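PDB 4MMO: Sso-CP2 metallo-carboxypetidase from Sulfolobus solfataricus, which probably acts as a zinc-dependent carboxypeptidase of the M20 family, hydrolysing peptide bonds at the C-terminal end of its substrates. Local coordinates for residues Arg100-Asn105 with Glu413-Asp418. Sequence-based numbering, arbitrary orientation.
Sequences RGASDN and ENIKID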
ATOM      1  N   ARG A 100     -16.715  22.758   1.636  1.00 34.71           N
ATOM      2  CA  ARG A 100     -17.000  21.371   1.298  1.00 42.28           C
ATOM      3  C   ARG A 100     -18.516  21.215   1.237  1.00 42.75           C
ATOM      4  O   ARG A 100     -19.225  21.626   2.158  1.00 43.59           O
ATOM      5  CB  ARG A 100     -16.397  20.422   2.340  1.00 36.77           C
ATOM      6  CG  ARG A 100     -16.947  18.992   2.324  1.00 29.58           C
ATOM      7  CD  ARG A 100     -16.666  18.250   1.012  1.00 29.56           C
ATOM      8  NE  ARG A 100     -15.311  17.708   0.943  1.00 37.71           N
ATOM      9  CZ  ARG A 100     -14.337  18.148   0.147  1.00 55.19           C
ATOM     10  NH1 ARG A 100     -14.529  19.157  -0.695  1.00 53.74           N
ATOM     11  NH2 ARG A 100     -13.149  17.561   0.192  1.00 58.31           N
ATOM     12  N   GLY A 101     -19.004  20.630   0.147  1.00 36.01           N
ATOM     13  CA  GLY A 101     -20.430  20.417  -0.037  1.00 32.40           C
ATOM     14  C   GLY A 101     -21.140  21.480  -0.860  1.00 36.78           C
ATOM     15  O   GLY A 101     -22.351  21.414  -1.051  1.00 43.16           O
ATOM     16  N   ALA A 102     -20.397  22.464  -1.346  1.00 30.57           N
ATOM     17  CA  ALA A 102     -20.997  23.565  -2.087  1.00 37.80           C
ATOM     18  C   ALA A 102     -21.587  23.065  -3.414  1.00 32.18           C
ATOM     19  O   ALA A 102     -22.709  23.410  -3.778  1.00 40.77           O
ATOM     20  CB  ALA A 102     -19.967  24.650  -2.330  1.00 35.35           C
ATOM     21  N   SER A 103     -20.819  22.229  -4.104  1.00 29.00           N
ATOM     22  CA  SER A 103     -21.229  21.630  -5.363  1.00 52.80           C
ATOM     23  C   SER A 103     -21.922  20.288  -5.131  1.00 60.95           C
ATOM     24  O   SER A 103     -23.017  20.050  -5.643  1.00 66.49           O
ATOM     25  CB  SER A 103     -20.004  21.436  -6.254  1.00 56.88           C
ATOM     26  OG  SER A 103     -20.350  20.779  -7.459  1.00 84.89           O
ATOM     27  N   ASP A 104     -21.273  19.426  -4.351  1.00 40.43           N
ATOM     28  CA  ASP A 104     -21.751  18.071  -4.080  1.00 44.67           C
ATOM     29  C   ASP A 104     -22.053  17.944  -2.587  1.00 42.48           C
ATOM     30  O   ASP A 104     -21.138  17.656  -1.821  1.00 43.48           O
ATOM     31  CB  ASP A 104     -20.656  17.068  -4.484  1.00 34.72           C
ATOM     32  CG  ASP A 104     -21.024  15.616  -4.183  1.00 50.58           C
ATOM     33  OD1 ASP A 104     -22.217  15.312  -3.972  1.00 48.50           O
ATOM     34  OD2 ASP A 104     -20.107  14.766  -4.172  1.00 67.17           O
ATOM     35  N   ASN A 105     -23.302  18.133  -2.145  1.00 33.74           N
ATOM     36  CA  ASN A 105     -24.493  18.293  -2.985  1.00 30.21           C
ATOM     37  C   ASN A 105     -25.474  19.281  -2.337  1.00 43.66           C
ATOM     38  O   ASN A 105     -26.669  19.276  -2.634  1.00 36.43           O
ATOM     39  CB  ASN A 105     -25.151  16.915  -3.166  1.00 30.18           C
ATOM     40  CG  ASN A 105     -26.388  16.939  -4.059  1.00 41.91           C
ATOM     41  OD1 ASN A 105     -27.438  16.407  -3.686  1.00 29.09           O
ATOM     42  ND2 ASN A 105     -26.273  17.554  -5.237  1.00 36.59           N
ATOM     43  N   GLU A 413     -13.352  23.388  -2.371  1.00 45.83           N
ATOM     44  CA  GLU A 413     -14.584  23.248  -3.127  1.00 48.96           C
ATOM     45  C   GLU A 413     -15.369  24.551  -3.069  1.00 49.57           C
ATOM     46  O   GLU A 413     -15.439  25.192  -2.019  1.00 37.97           O
ATOM     47  CB  GLU A 413     -15.437  22.107  -2.573  1.00 44.00           C
ATOM     48  CG  GLU A 413     -16.795  21.975  -3.249  1.00 41.02           C
ATOM     49  CD  GLU A 413     -17.624  20.850  -2.668  1.00 46.11           C
ATOM     50  OE1 GLU A 413     -17.060  20.023  -1.918  1.00 47.24           O
ATOM     51  OE2 GLU A 413     -18.843  20.799  -2.945  1.00 43.46           O
ATOM     52  N   ASN A 414     -15.966  24.935  -4.194  1.00 47.59           N
ATOM     53  CA  ASN A 414     -16.724  26.179  -4.262  1.00 39.80           C
ATOM     54  C   ASN A 414     -17.743  26.204  -5.395  1.00 42.88           C
ATOM     55  O   ASN A 414     -17.635  25.435  -6.349  1.00 48.80           O
ATOM     56  CB  ASN A 414     -15.765  27.352  -4.443  1.00 57.88           C
ATOM     57  CG  ASN A 414     -15.139  27.376  -5.822  1.00 52.17           C
ATOM     58  OD1 ASN A 414     -15.686  27.966  -6.750  1.00 48.85           O
ATOM     59  ND2 ASN A 414     -13.994  26.722  -5.967  1.00 42.99           N
ATOM     60  N   ILE A 415     -18.731  27.088  -5.278  1.00 38.98           N
ATOM     61  CA  ILE A 415     -19.669  27.355  -6.369  1.00 48.09           C
ATOM     62  C   ILE A 415     -19.823  28.860  -6.590  1.00 45.41           C
ATOM     63  O   ILE A 415     -19.795  29.645  -5.639  1.00 50.18           O
ATOM     64  CB  ILE A 415     -21.063  26.722  -6.120  1.00 32.08           C
ATOM     65  CG1 ILE A 415     -21.709  27.268  -4.844  1.00 42.17           C
ATOM     66  CG2 ILE A 415     -20.947  25.211  -6.030  1.00 49.54           C
ATOM     67  CD1 ILE A 415     -23.208  27.227  -4.875  1.00 46.63           C
ATOM     68  N   LYS A 416     -19.975  29.262  -7.846  1.00 50.47           N
ATOM     69  CA  LYS A 416     -20.275  30.651  -8.159  1.00 38.60           C
ATOM     70  C   LYS A 416     -21.665  30.972  -7.636  1.00 50.48           C
ATOM     71  O   LYS A 416     -22.609  30.208  -7.846  1.00 44.17           O
ATOM     72  CB  LYS A 416     -20.207  30.897  -9.666  1.00 57.40           C
ATOM     73  CG  LYS A 416     -18.814  30.775 -10.256  1.00 57.02           C
ATOM     74  CD  LYS A 416     -18.830  30.967 -11.762  1.00 69.77           C
ATOM     75  CE  LYS A 416     -17.513  30.537 -12.389  1.00 89.93           C
ATOM     76  NZ  LYS A 416     -17.529  30.640 -13.875  1.00 95.62           N
ATOM     77  N   ILE A 417     -21.786  32.097  -6.941  1.00 36.70           N
ATOM     78  CA  ILE A 417     -23.067  32.523  -6.402  1.00 46.39           C
ATOM     79  C   ILE A 417     -24.095  32.667  -7.527  1.00 49.70           C
ATOM     80  O   ILE A 417     -25.269  32.349  -7.344  1.00 46.96           O
ATOM     81  CB  ILE A 417     -22.923  33.839  -5.597  1.00 50.29           C
ATOM     82  CG1 ILE A 417     -22.145  33.560  -4.304  1.00 59.97           C
ATOM     83  CG2 ILE A 417     -24.293  34.447  -5.283  1.00 42.45           C
ATOM     84  CD1 ILE A 417     -21.939  34.761  -3.397  1.00 57.30           C
ATOM     85  N   ASP A 418     -23.647  33.125  -8.691  1.00 41.34           N
ATOM     86  CA  ASP A 418     -24.537  33.289  -9.838  1.00 40.28           C
ATOM     87  C   ASP A 418     -25.040  31.939 -10.349  1.00 40.71           C
ATOM     88  O   ASP A 418     -26.162  31.835 -10.849  1.00 60.64           O
ATOM     89  CB  ASP A 418     -23.832  34.045 -10.970  1.00 71.12           C
ATOM     90  CG  ASP A 418     -23.566  35.505 -10.629  1.00 97.65           C
ATOM     91  OD1 ASP A 418     -24.194  36.030  -9.684  1.00 95.47           O
ATOM     92  OD2 ASP A 418     -22.731  36.130 -11.317  1.00104.61           O
TER
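Glu413, just before strand 414-416, drives its carboxylate into the bend from Arg100 to Asp104 that leads into helix 102-121, and both of its oxygens are gripped there. Its chain is fully extended, CG anti to the backbone N (chi1 175°), which carries the acid down onto the backbone N-H groups. OE1 takes Arg100 NH1 at 2.9 Å on its anti lone pair, a bent salt bridge with the oxygen somewhat out of the guanidinium plane, while Gly101 N-H points almost straight at OE1 (171°) from above the carboxylate plane. Guanidinium and carboxylate planes lie 30° apart, although the two side chains cross at about a right angle. OE2 accepts Ser103 N at 2.7 Å with its anti lone pair and Asp104 N at 3.1 Å nearly in line with the C-O bond. Alongside, Ile415 CG2 lies on the Ala102 carbonyl, 3.4 Å from Ala102 O, and against its CB. NE, NH2 and NH1 of Arg100 hydrogen-bond to the carbonyls of Gln75, Pro76 and Ala410, fixing the guanidinium. With an alanine here in place of Glu413, the amides of Gly101, Ser103 and Asp104 would probably lose their acceptor and Arg100 a buried counter-charge. Asp104 binds zinc with His71 and Glu163; Glu413 is thus a second-shell acid, probably helping to position that ligand.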